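Local coordinates for protein parahox neighbor (Phaeodactylum tricornutum CCAP 1055/1, PDB 5Z5M) that probably converts 5-hydroxyisourate to (S)-allantoin through fused hydroxyisourate hydrolase and OHCU decarboxylase activities, completing urate degradation, at residues A[48-53]-A[275-280]; A[181-186]-A[282-287]; A[193-198]-A[221-226]; A[201-206]-A[241-246]. All coordinates share one frame; numbering follows the deposited sequence.

Contact 1: A[48-53]-A[275-280]; sequences TISQLA and IDNPDD
Asp-279 OD2 is gripped twice by Ser-50. Ser-50 N donates to Asp-279 OD2 at 2.9 Å, nearly along the C-O axis. Ser-50 OG donates to the same Asp-279 OD2 at 2.7 Å, on the lone pair facing away from OD1. With OG turned back beside its own backbone N (chi1 -69°), Ser-50 brings both donors to one oxygen. Ser-50 OG also accepts: Asn-277 ND2 reaches it at 2.8 Å, with the hydroxyl oxygen in the amide plane. Asn-277 OD1 in turn accepts from Asp-279 N at 2.9 Å, the donor above its carbonyl plane, in an Asx turn. A water joins Asp-279 OD1 to Ile-49 N. The carboxylate thus takes Ser-50 N directly and Ile-49 N through the water; the helix start would probably favour its negative charge. Thr-48 and Gln-51 close that start as a capping box. Replacing Asp-279 by an alanine would probably leave both Ser-50 donors and the bridging water without their acceptor. The contact joins helix 49-61 of the decarboxylase part to the loop between strands 268-275 and 281-289 of the transthyretin-like part. Trp-167 of helix 151-173 packs against both Ile-49 and Asn-277.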
# COMPACT_ATOMS: atom_id res chain seq x y z
N THR A 48 -28.80 17.91 -8.56
CA THR A 48 -27.90 18.10 -7.42
C THR A 48 -26.93 19.26 -7.67
O THR A 48 -26.80 19.75 -8.79
CB THR A 48 -27.08 16.83 -7.13
OG1 THR A 48 -26.26 16.52 -8.27
CG2 THR A 48 -27.99 15.65 -6.82
N ILE A 49 -26.24 19.69 -6.62
CA ILE A 49 -25.29 20.78 -6.78
C ILE A 49 -24.09 20.29 -7.60
O ILE A 49 -23.50 21.06 -8.36
CB ILE A 49 -24.84 21.36 -5.41
CG1 ILE A 49 -24.01 22.63 -5.61
CG2 ILE A 49 -24.09 20.32 -4.59
CD1 ILE A 49 -23.64 23.33 -4.32
N SER A 50 -23.77 19.01 -7.49
CA SER A 50 -22.72 18.41 -8.31
C SER A 50 -23.03 18.54 -9.80
O SER A 50 -22.18 18.95 -10.59
CB SER A 50 -22.53 16.93 -7.97
OG SER A 50 -21.97 16.77 -6.69
N GLN A 51 -24.26 18.19 -10.17
CA GLN A 51 -24.68 18.26 -11.56
C GLN A 51 -24.71 19.70 -12.06
O GLN A 51 -24.40 19.96 -13.23
CB GLN A 51 -26.05 17.60 -11.72
CG GLN A 51 -26.02 16.09 -11.56
CD GLN A 51 -27.40 15.47 -11.49
OE1 GLN A 51 -28.40 16.17 -11.35
NE2 GLN A 51 -27.46 14.15 -11.57
N LEU A 52 -25.09 20.62 -11.19
CA LEU A 52 -25.13 22.03 -11.54
C LEU A 52 -23.72 22.53 -11.84
O LEU A 52 -23.49 23.21 -12.84
CB LEU A 52 -25.78 22.85 -10.41
CG LEU A 52 -25.70 24.37 -10.58
CD1 LEU A 52 -26.35 24.79 -11.90
CD2 LEU A 52 -26.35 25.06 -9.39
N ALA A 53 -22.77 22.17 -10.98
CA ALA A 53 -21.37 22.53 -11.17
C ALA A 53 -20.82 21.93 -12.46
O ALA A 53 -20.09 22.59 -13.20
CB ALA A 53 -20.54 22.09 -9.98
N ILE A 275 -13.25 16.35 3.11
CA ILE A 275 -14.44 16.06 2.32
C ILE A 275 -14.79 17.29 1.49
O ILE A 275 -14.98 18.38 2.02
CB ILE A 275 -15.63 15.65 3.20
CG1 ILE A 275 -15.36 14.28 3.83
CG2 ILE A 275 -16.93 15.62 2.37
CD1 ILE A 275 -16.30 13.94 4.96
N ASP A 276 -14.88 17.12 0.17
CA ASP A 276 -15.04 18.27 -0.72
C ASP A 276 -16.44 18.37 -1.35
O ASP A 276 -16.81 19.43 -1.84
CB ASP A 276 -13.99 18.20 -1.83
CG ASP A 276 -14.02 19.42 -2.74
OD1 ASP A 276 -13.74 20.54 -2.24
OD2 ASP A 276 -14.32 19.27 -3.94
N ASN A 277 -17.21 17.29 -1.33
CA ASN A 277 -18.50 17.27 -2.03
C ASN A 277 -19.58 16.54 -1.23
O ASN A 277 -19.53 15.32 -1.09
CB ASN A 277 -18.33 16.64 -3.42
CG ASN A 277 -19.61 16.68 -4.26
OD1 ASN A 277 -20.70 16.89 -3.75
ND2 ASN A 277 -19.47 16.47 -5.57
N PRO A 278 -20.58 17.28 -0.74
CA PRO A 278 -21.62 16.73 0.13
C PRO A 278 -22.58 15.77 -0.57
O PRO A 278 -23.36 15.11 0.12
CB PRO A 278 -22.36 17.98 0.62
CG PRO A 278 -22.10 19.02 -0.42
CD PRO A 278 -20.75 18.72 -0.99
N ASP A 279 -22.53 15.71 -1.90
CA ASP A 279 -23.32 14.75 -2.69
C ASP A 279 -22.72 13.35 -2.72
O ASP A 279 -23.43 12.37 -2.95
CB ASP A 279 -23.47 15.23 -4.14
CG ASP A 279 -24.40 16.41 -4.29
OD1 ASP A 279 -25.39 16.51 -3.52
OD2 ASP A 279 -24.17 17.23 -5.21
N ASP A 280 -21.41 13.26 -2.52
CA ASP A 280 -20.67 12.03 -2.79
C ASP A 280 -20.67 11.01 -1.66
O ASP A 280 -20.82 11.36 -0.49
CB ASP A 280 -19.21 12.35 -3.14
CG ASP A 280 -19.05 12.89 -4.54
OD1 ASP A 280 -20.01 12.82 -5.33
OD2 ASP A 280 -17.94 13.39 -4.86
O HOH W 1 -27.20 18.61 -4.12

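Contact 2: A[181-186]-A[282-287]; sequences GFLTCH and YHVPLL
Thr-184 OG1 and His-283 ND1 share a hydrogen bond of 2.8 Å, the hydroxyl coming to the edge of the imidazole near its plane. His-283 CG stands anti to the backbone N (chi1 -180°), which turns the ring toward the neighbouring strand. Further along the same edge, His-186 CB touches His-283 CE1 at 3.6 Å. Were His-283 replaced by a leucine, Thr-184 OG1 would probably be left without this partner on the neighbouring strand. On the face bearing Leu-183 and Tyr-282, Leu-183 CD1 lies against Tyr-282 CB at 3.9 Å and Val-284 CG2 at 4.0 Å. Parallel backbone bonds set this register. Tyr-282 N donates to Phe-182 O, Thr-184 N to Tyr-282 O, Val-284 N to Thr-184 O and Leu-286 N to His-186 O. In the next shell, His-281 NE2 is a second partner of Thr-184 OG1. Tyr-282 OH is held by Asp-276 N. Trp-245 and Phe-273 of the facing sheet cover Val-284. Parallel strands 182-189 and 281-289 thus form part of one layer of the transthyretin-like sandwich. As in related hydroxyisourate hydrolases, the histidine-bearing side probably borders the hydrolase pocket.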
# COMPACT_ATOMS: atom_id res chain seq x y z
N GLY A 181 -25.03 12.70 0.42
CA GLY A 181 -23.78 11.98 0.47
C GLY A 181 -23.60 11.36 1.84
O GLY A 181 -24.36 11.65 2.77
N PHE A 182 -22.59 10.50 1.99
CA PHE A 182 -22.32 9.88 3.28
C PHE A 182 -20.91 9.33 3.36
O PHE A 182 -20.21 9.20 2.35
CB PHE A 182 -23.34 8.76 3.57
CG PHE A 182 -23.34 7.63 2.57
CD1 PHE A 182 -24.02 7.75 1.36
CD2 PHE A 182 -22.70 6.43 2.84
CE1 PHE A 182 -24.03 6.72 0.44
CE2 PHE A 182 -22.71 5.39 1.93
CZ PHE A 182 -23.38 5.53 0.72
N LEU A 183 -20.50 9.00 4.59
CA LEU A 183 -19.15 8.56 4.89
C LEU A 183 -19.15 7.18 5.52
O LEU A 183 -19.83 6.95 6.52
CB LEU A 183 -18.46 9.56 5.83
CG LEU A 183 -17.05 9.25 6.34
CD1 LEU A 183 -16.03 9.24 5.20
CD2 LEU A 183 -16.65 10.26 7.39
N THR A 184 -18.42 6.25 4.92
CA THR A 184 -18.29 4.91 5.46
C THR A 184 -16.82 4.57 5.71
O THR A 184 -15.91 5.26 5.24
CB THR A 184 -18.89 3.84 4.53
OG1 THR A 184 -18.25 3.92 3.24
CG2 THR A 184 -20.39 4.04 4.38
N CYS A 185 -16.62 3.48 6.44
CA CYS A 185 -15.28 3.03 6.79
C CYS A 185 -15.23 1.51 6.81
O CYS A 185 -16.22 0.84 7.06
CB CYS A 185 -14.89 3.59 8.16
SG CYS A 185 -13.15 3.34 8.58
N HIS A 186 -14.05 0.98 6.51
CA HIS A 186 -13.79 -0.45 6.55
C HIS A 186 -12.38 -0.64 7.08
O HIS A 186 -11.48 0.12 6.71
CB HIS A 186 -13.96 -1.07 5.16
CG HIS A 186 -13.60 -2.52 5.08
ND1 HIS A 186 -14.34 -3.51 5.69
CD2 HIS A 186 -12.58 -3.15 4.46
CE1 HIS A 186 -13.79 -4.68 5.45
NE2 HIS A 186 -12.71 -4.49 4.70
N TYR A 282 -18.19 8.98 0.30
CA TYR A 282 -16.77 8.86 0.62
C TYR A 282 -16.56 7.59 1.41
O TYR A 282 -17.17 7.39 2.45
CB TYR A 282 -16.28 10.07 1.42
CG TYR A 282 -15.92 11.29 0.60
CD1 TYR A 282 -16.87 11.94 -0.17
CD2 TYR A 282 -14.64 11.81 0.63
CE1 TYR A 282 -16.55 13.07 -0.90
CE2 TYR A 282 -14.30 12.94 -0.09
CZ TYR A 282 -15.26 13.56 -0.86
OH TYR A 282 -14.93 14.68 -1.58
N HIS A 283 -15.69 6.72 0.91
CA HIS A 283 -15.31 5.53 1.65
C HIS A 283 -13.83 5.66 2.03
O HIS A 283 -12.97 5.60 1.16
CB HIS A 283 -15.56 4.27 0.83
CG HIS A 283 -15.18 3.00 1.54
ND1 HIS A 283 -15.94 2.48 2.57
CD2 HIS A 283 -14.13 2.17 1.39
CE1 HIS A 283 -15.37 1.37 3.00
NE2 HIS A 283 -14.27 1.17 2.31
N VAL A 284 -13.55 5.86 3.31
CA VAL A 284 -12.17 6.08 3.75
C VAL A 284 -11.76 4.99 4.72
O VAL A 284 -11.93 5.14 5.93
CB VAL A 284 -12.01 7.48 4.39
CG1 VAL A 284 -10.55 7.72 4.82
CG2 VAL A 284 -12.46 8.55 3.42
N PRO A 285 -11.23 3.88 4.19
CA PRO A 285 -10.88 2.69 4.95
C PRO A 285 -9.46 2.71 5.52
O PRO A 285 -8.68 3.62 5.24
CB PRO A 285 -11.01 1.58 3.91
CG PRO A 285 -10.56 2.23 2.65
CD PRO A 285 -10.97 3.69 2.74
N LEU A 286 -9.15 1.70 6.32
CA LEU A 286 -7.81 1.49 6.85
C LEU A 286 -7.33 0.07 6.53
O LEU A 286 -8.00 -0.91 6.86
CB LEU A 286 -7.78 1.74 8.36
CG LEU A 286 -6.44 1.52 9.07
CD1 LEU A 286 -5.44 2.60 8.66
CD2 LEU A 286 -6.61 1.47 10.58
N LEU A 287 -6.18 -0.04 5.87
CA LEU A 287 -5.49 -1.31 5.70
C LEU A 287 -4.37 -1.34 6.73
O LEU A 287 -3.53 -0.45 6.72
CB LEU A 287 -4.92 -1.46 4.29
CG LEU A 287 -5.84 -1.83 3.11
CD1 LEU A 287 -6.96 -0.81 2.91
CD2 LEU A 287 -5.02 -1.97 1.84

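Contact 3: A[193-198]-A[221-226]; sequences GCPAEK and NDDGRL
Pro-195 and Gly-224 bring their backbones together, CA to CA 4.5 Å, where the chain of 193-198 runs past a type I turn from Asn-221 to Gly-224. Pro-195 CB sits on the turn's peptide, 3.3 Å from Asp-223 O. Gly-224 has positive phi (82°), and a CB on it would clash with Pro-195 CB. Both its backbone shape and its neighbour therefore suit a residue without a side chain. Farther along, Glu-197 CA makes a C-H...O contact with Asn-221 O at 3.5 Å. Glu-197 CG sits between the backbone N and the carbonyl carbon (chi1 62°), and the extended chain beyond brings OE1 to Asp-222. Glu-197 OE1 and Asp-222 OD1 come within 3.2 Å, two acceptors of like charge, with their carboxylate planes 55° apart. Lys-198 NZ forms a salt bridge to Glu-197 OE1 at 2.8 Å, from above the carboxylate plane. It lies 4.6 Å from Asp-222 OD1, so its charge probably offsets both acids. The turn holds itself together from within. Asn-221 OD1 accepts from Asp-223 N at 2.8 Å and from Arg-225 N at 3.0 Å, and these donors approach opposite faces of the amide plane. Asn-221 N donates to Arg-225 O. Outside the pair, Ala-196 and Gly-224 both bond by their backbones to Val-187, and Thr-220 OG1 bonds to Ala-196 O. The arrangement is an Asx turn overlapping a type I turn, packed on the short strand 194-195, which pairs with strand 182-189 near one end of the transthyretin-like domain.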
# COMPACT_ATOMS: atom_id res chain seq x y z
N GLY A 193 -5.29 -11.25 7.18
CA GLY A 193 -6.13 -11.43 6.00
C GLY A 193 -7.62 -11.49 6.28
O GLY A 193 -8.38 -12.17 5.59
N CYS A 194 -8.05 -10.76 7.30
CA CYS A 194 -9.43 -10.78 7.75
C CYS A 194 -9.91 -9.37 8.06
O CYS A 194 -9.10 -8.50 8.34
CB CYS A 194 -9.57 -11.67 8.99
SG CYS A 194 -8.62 -11.09 10.43
N PRO A 195 -11.24 -9.15 8.00
CA PRO A 195 -11.76 -7.89 8.52
C PRO A 195 -11.38 -7.74 9.99
O PRO A 195 -11.26 -8.74 10.69
CB PRO A 195 -13.28 -8.05 8.37
CG PRO A 195 -13.46 -9.11 7.35
CD PRO A 195 -12.31 -10.04 7.52
N ALA A 196 -11.17 -6.51 10.44
CA ALA A 196 -10.80 -6.28 11.84
C ALA A 196 -12.03 -6.00 12.69
O ALA A 196 -12.58 -4.90 12.66
CB ALA A 196 -9.80 -5.14 11.94
N GLU A 197 -12.47 -6.99 13.46
CA GLU A 197 -13.71 -6.85 14.22
C GLU A 197 -13.47 -6.27 15.61
O GLU A 197 -12.42 -6.49 16.22
CB GLU A 197 -14.42 -8.20 14.34
CG GLU A 197 -13.64 -9.26 15.08
CD GLU A 197 -14.39 -10.57 15.20
OE1 GLU A 197 -15.50 -10.56 15.79
OE2 GLU A 197 -13.88 -11.60 14.72
N LYS A 198 -14.46 -5.51 16.09
CA LYS A 198 -14.47 -4.94 17.44
C LYS A 198 -13.38 -3.88 17.68
O LYS A 198 -12.95 -3.69 18.81
CB LYS A 198 -14.36 -6.05 18.49
CG LYS A 198 -15.41 -7.16 18.34
CD LYS A 198 -15.35 -8.14 19.52
CE LYS A 198 -14.88 -9.53 19.08
NZ LYS A 198 -15.99 -10.34 18.49
N ASN A 221 -17.86 -4.10 13.10
CA ASN A 221 -18.57 -5.37 13.22
C ASN A 221 -17.72 -6.51 12.68
O ASN A 221 -16.55 -6.30 12.34
CB ASN A 221 -19.93 -5.31 12.49
CG ASN A 221 -19.80 -4.96 11.02
OD1 ASN A 221 -18.79 -5.23 10.38
ND2 ASN A 221 -20.84 -4.34 10.47
N ASP A 222 -18.30 -7.70 12.57
CA ASP A 222 -17.57 -8.88 12.09
C ASP A 222 -17.14 -8.76 10.64
O ASP A 222 -16.31 -9.54 10.16
CB ASP A 222 -18.42 -10.15 12.26
CG ASP A 222 -18.87 -10.37 13.70
OD1 ASP A 222 -18.38 -9.65 14.60
OD2 ASP A 222 -19.72 -11.26 13.93
N ASP A 223 -17.72 -7.80 9.93
CA ASP A 223 -17.38 -7.55 8.54
C ASP A 223 -16.30 -6.47 8.42
O ASP A 223 -15.81 -6.18 7.33
CB ASP A 223 -18.64 -7.14 7.76
CG ASP A 223 -18.44 -7.20 6.26
OD1 ASP A 223 -17.43 -7.76 5.81
OD2 ASP A 223 -19.31 -6.67 5.54
N GLY A 224 -15.92 -5.89 9.56
CA GLY A 224 -14.88 -4.87 9.59
C GLY A 224 -15.41 -3.50 9.23
O GLY A 224 -14.65 -2.55 9.01
N ARG A 225 -16.74 -3.39 9.16
CA ARG A 225 -17.39 -2.15 8.81
C ARG A 225 -17.97 -1.52 10.06
O ARG A 225 -18.00 -2.16 11.11
CB ARG A 225 -18.46 -2.40 7.74
CG ARG A 225 -17.82 -2.99 6.48
CD ARG A 225 -18.78 -3.17 5.32
NE ARG A 225 -18.02 -3.23 4.07
CZ ARG A 225 -17.78 -4.35 3.38
NH1 ARG A 225 -18.25 -5.51 3.81
NH2 ARG A 225 -17.07 -4.30 2.26
N LEU A 226 -18.40 -0.27 9.98
CA LEU A 226 -18.92 0.39 11.17
C LEU A 226 -20.26 -0.19 11.59
O LEU A 226 -21.17 -0.32 10.78
CB LEU A 226 -19.06 1.90 10.94
CG LEU A 226 -17.78 2.68 10.65
CD1 LEU A 226 -18.09 4.15 10.51
CD2 LEU A 226 -16.74 2.44 11.74

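Contact 4: A[201-206]-A[241-246]; sequences IHLHRL and GQYEWT
With chi1 of -173°, Arg-205 swings its CG away from the backbone N, while Tyr-243 CG turns beside its own backbone N (chi1 -64°), and the two side chains run together in the same direction. A bend at chi3 of -68° then brings Arg-205 NE to Tyr-243 OH at 3.0 Å. The hydroxyl lies at the guanidinium edge, close to its plane. Arg-205 CG rests over the tyrosine face, 4.1 Å from the ring centroid, a CH-pi contact. Tyr-243 OH donates to Thr-239 O, and Arg-205 NH1 to Met-211 O. Next along this face, Leu-203 CD1 sits over the six-membered ring of Trp-245 at 4.0 Å from its centroid. Ile-201 CG2 comes to Trp-245 CE3 at 3.5 Å. Phe-273 stacks with the indole, and Leu-183 of the facing sheet touches both Leu-203 and Trp-245. On the side bearing His-202, His-204, Glu-244 and Thr-246, polar groups gather around one water. It donates to Glu-244 O at 2.7 Å and bonds to His-204 ND1 at 2.8 Å, in the imidazole plane, and to Thr-246 OG1 at 2.6 Å. Glu-244 OE2 forms a salt bridge with Arg-272. The backbones pair by reciprocal bonds between His-202 and Thr-246 and between His-204 and Glu-244. Leu-206 N adds one to Gln-242 O. The face with Leu-203 and Trp-245 turns to the facing sheet, and the other carries the water. These are the two central strands of the four that this chain contributes to an antiparallel sheet of the transthyretin-like domain.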
# COMPACT_ATOMS: atom_id res chain seq x y z
N ILE A 201 -13.25 3.13 17.00
CA ILE A 201 -12.91 4.16 16.02
C ILE A 201 -13.63 5.45 16.39
O ILE A 201 -14.85 5.46 16.54
CB ILE A 201 -13.32 3.77 14.59
CG1 ILE A 201 -12.63 2.47 14.15
CG2 ILE A 201 -12.99 4.90 13.63
CD1 ILE A 201 -13.12 1.95 12.80
N HIS A 202 -12.88 6.54 16.56
CA HIS A 202 -13.49 7.85 16.79
C HIS A 202 -13.35 8.72 15.55
O HIS A 202 -12.49 8.48 14.70
CB HIS A 202 -12.85 8.54 18.00
CG HIS A 202 -13.09 7.83 19.29
ND1 HIS A 202 -12.54 8.25 20.49
CD2 HIS A 202 -13.81 6.72 19.58
CE1 HIS A 202 -12.92 7.43 21.45
NE2 HIS A 202 -13.69 6.49 20.93
N LEU A 203 -14.23 9.71 15.44
CA LEU A 203 -14.24 10.65 14.33
C LEU A 203 -14.43 12.07 14.84
O LEU A 203 -15.40 12.36 15.55
CB LEU A 203 -15.34 10.30 13.32
CG LEU A 203 -15.41 11.17 12.06
CD1 LEU A 203 -14.09 11.13 11.28
CD2 LEU A 203 -16.58 10.76 11.16
N HIS A 204 -13.50 12.95 14.50
CA HIS A 204 -13.61 14.38 14.80
C HIS A 204 -13.71 15.19 13.53
O HIS A 204 -13.13 14.83 12.52
CB HIS A 204 -12.40 14.87 15.60
CG HIS A 204 -12.38 14.40 17.01
ND1 HIS A 204 -12.02 13.12 17.36
CD2 HIS A 204 -12.67 15.04 18.17
CE1 HIS A 204 -12.08 12.99 18.68
NE2 HIS A 204 -12.47 14.15 19.19
N ARG A 205 -14.44 16.30 13.60
CA ARG A 205 -14.35 17.33 12.57
C ARG A 205 -13.36 18.39 13.03
O ARG A 205 -13.49 18.94 14.13
CB ARG A 205 -15.71 17.97 12.28
CG ARG A 205 -15.69 18.93 11.09
CD ARG A 205 -17.05 19.60 10.87
NE ARG A 205 -18.06 18.66 10.41
CZ ARG A 205 -19.07 18.21 11.15
NH1 ARG A 205 -19.22 18.63 12.40
NH2 ARG A 205 -19.94 17.36 10.63
N LEU A 206 -12.36 18.69 12.20
CA LEU A 206 -11.32 19.63 12.58
C LEU A 206 -11.59 21.03 12.05
O LEU A 206 -11.17 22.02 12.65
CB LEU A 206 -9.95 19.16 12.08
CG LEU A 206 -9.46 17.79 12.56
CD1 LEU A 206 -7.99 17.61 12.22
CD2 LEU A 206 -9.70 17.60 14.05
N GLY A 241 -15.38 19.87 4.77
CA GLY A 241 -14.45 20.25 5.81
C GLY A 241 -13.34 19.23 6.02
O GLY A 241 -13.20 18.29 5.25
N GLN A 242 -12.55 19.44 7.07
CA GLN A 242 -11.48 18.52 7.38
C GLN A 242 -11.86 17.64 8.57
O GLN A 242 -12.41 18.13 9.56
CB GLN A 242 -10.19 19.28 7.68
CG GLN A 242 -8.98 18.40 7.82
CD GLN A 242 -7.71 19.18 8.11
OE1 GLN A 242 -7.70 20.09 8.94
NE2 GLN A 242 -6.63 18.84 7.41
N TYR A 243 -11.56 16.36 8.47
CA TYR A 243 -11.90 15.39 9.52
C TYR A 243 -10.69 14.57 9.96
O TYR A 243 -9.65 14.57 9.30
CB TYR A 243 -13.01 14.44 9.02
CG TYR A 243 -14.33 15.12 8.73
CD1 TYR A 243 -14.52 15.85 7.57
CD2 TYR A 243 -15.40 15.00 9.62
CE1 TYR A 243 -15.73 16.48 7.30
CE2 TYR A 243 -16.62 15.63 9.36
CZ TYR A 243 -16.78 16.36 8.19
OH TYR A 243 -17.98 16.98 7.92
N GLU A 244 -10.83 13.86 11.08
CA GLU A 244 -9.80 12.93 11.52
C GLU A 244 -10.41 11.69 12.18
O GLU A 244 -11.15 11.81 13.16
CB GLU A 244 -8.84 13.62 12.49
CG GLU A 244 -7.67 12.77 12.91
CD GLU A 244 -6.64 13.54 13.72
OE1 GLU A 244 -6.40 13.17 14.89
OE2 GLU A 244 -6.06 14.51 13.18
N TRP A 245 -10.13 10.52 11.61
CA TRP A 245 -10.40 9.26 12.30
C TRP A 245 -9.36 9.07 13.39
O TRP A 245 -8.23 9.55 13.28
CB TRP A 245 -10.32 8.03 11.39
CG TRP A 245 -11.27 7.89 10.22
CD1 TRP A 245 -10.93 7.93 8.90
CD2 TRP A 245 -12.67 7.59 10.26
NE1 TRP A 245 -12.03 7.71 8.11
CE2 TRP A 245 -13.12 7.51 8.92
CE3 TRP A 245 -13.60 7.42 11.29
CZ2 TRP A 245 -14.45 7.25 8.59
CZ3 TRP A 245 -14.93 7.16 10.96
CH2 TRP A 245 -15.34 7.08 9.62
N THR A 246 -9.73 8.33 14.42
CA THR A 246 -8.77 7.77 15.36
C THR A 246 -9.02 6.28 15.43
O THR A 246 -10.07 5.85 15.89
CB THR A 246 -8.88 8.40 16.77
OG1 THR A 246 -8.66 9.82 16.69
CG2 THR A 246 -7.85 7.79 17.71
O HOH W 2 -10.63 11.25 15.74

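Contacts 2, 3 and 4 all belong to the transthyretin-like part, while contact 1 ties that part to the decarboxylase. Contacts 2 and 4 lie in the two facing sheets, with centres about 12 Å apart. Between them Leu-183 CD2 meets Leu-203 CD2 at 3.8 Å. Contact 3 reaches contact 4 where Leu-226 meets Ile-201, and contact 2 where His-186 packs on Gly-224 and Arg-225. His-186, His-283 and Arg-225, which packs on Ser-299 of a third subunit, probably line the hydrolase pocket, as in related hydroxyisourate hydrolases. Segment 275-280 of contact 1 begins at the end of strand 268-275: Ile-275 N is 2.9 Å from Gly-241 O of contact 4. Contacts 1 and 3 lie farthest apart, about 30 Å between centres.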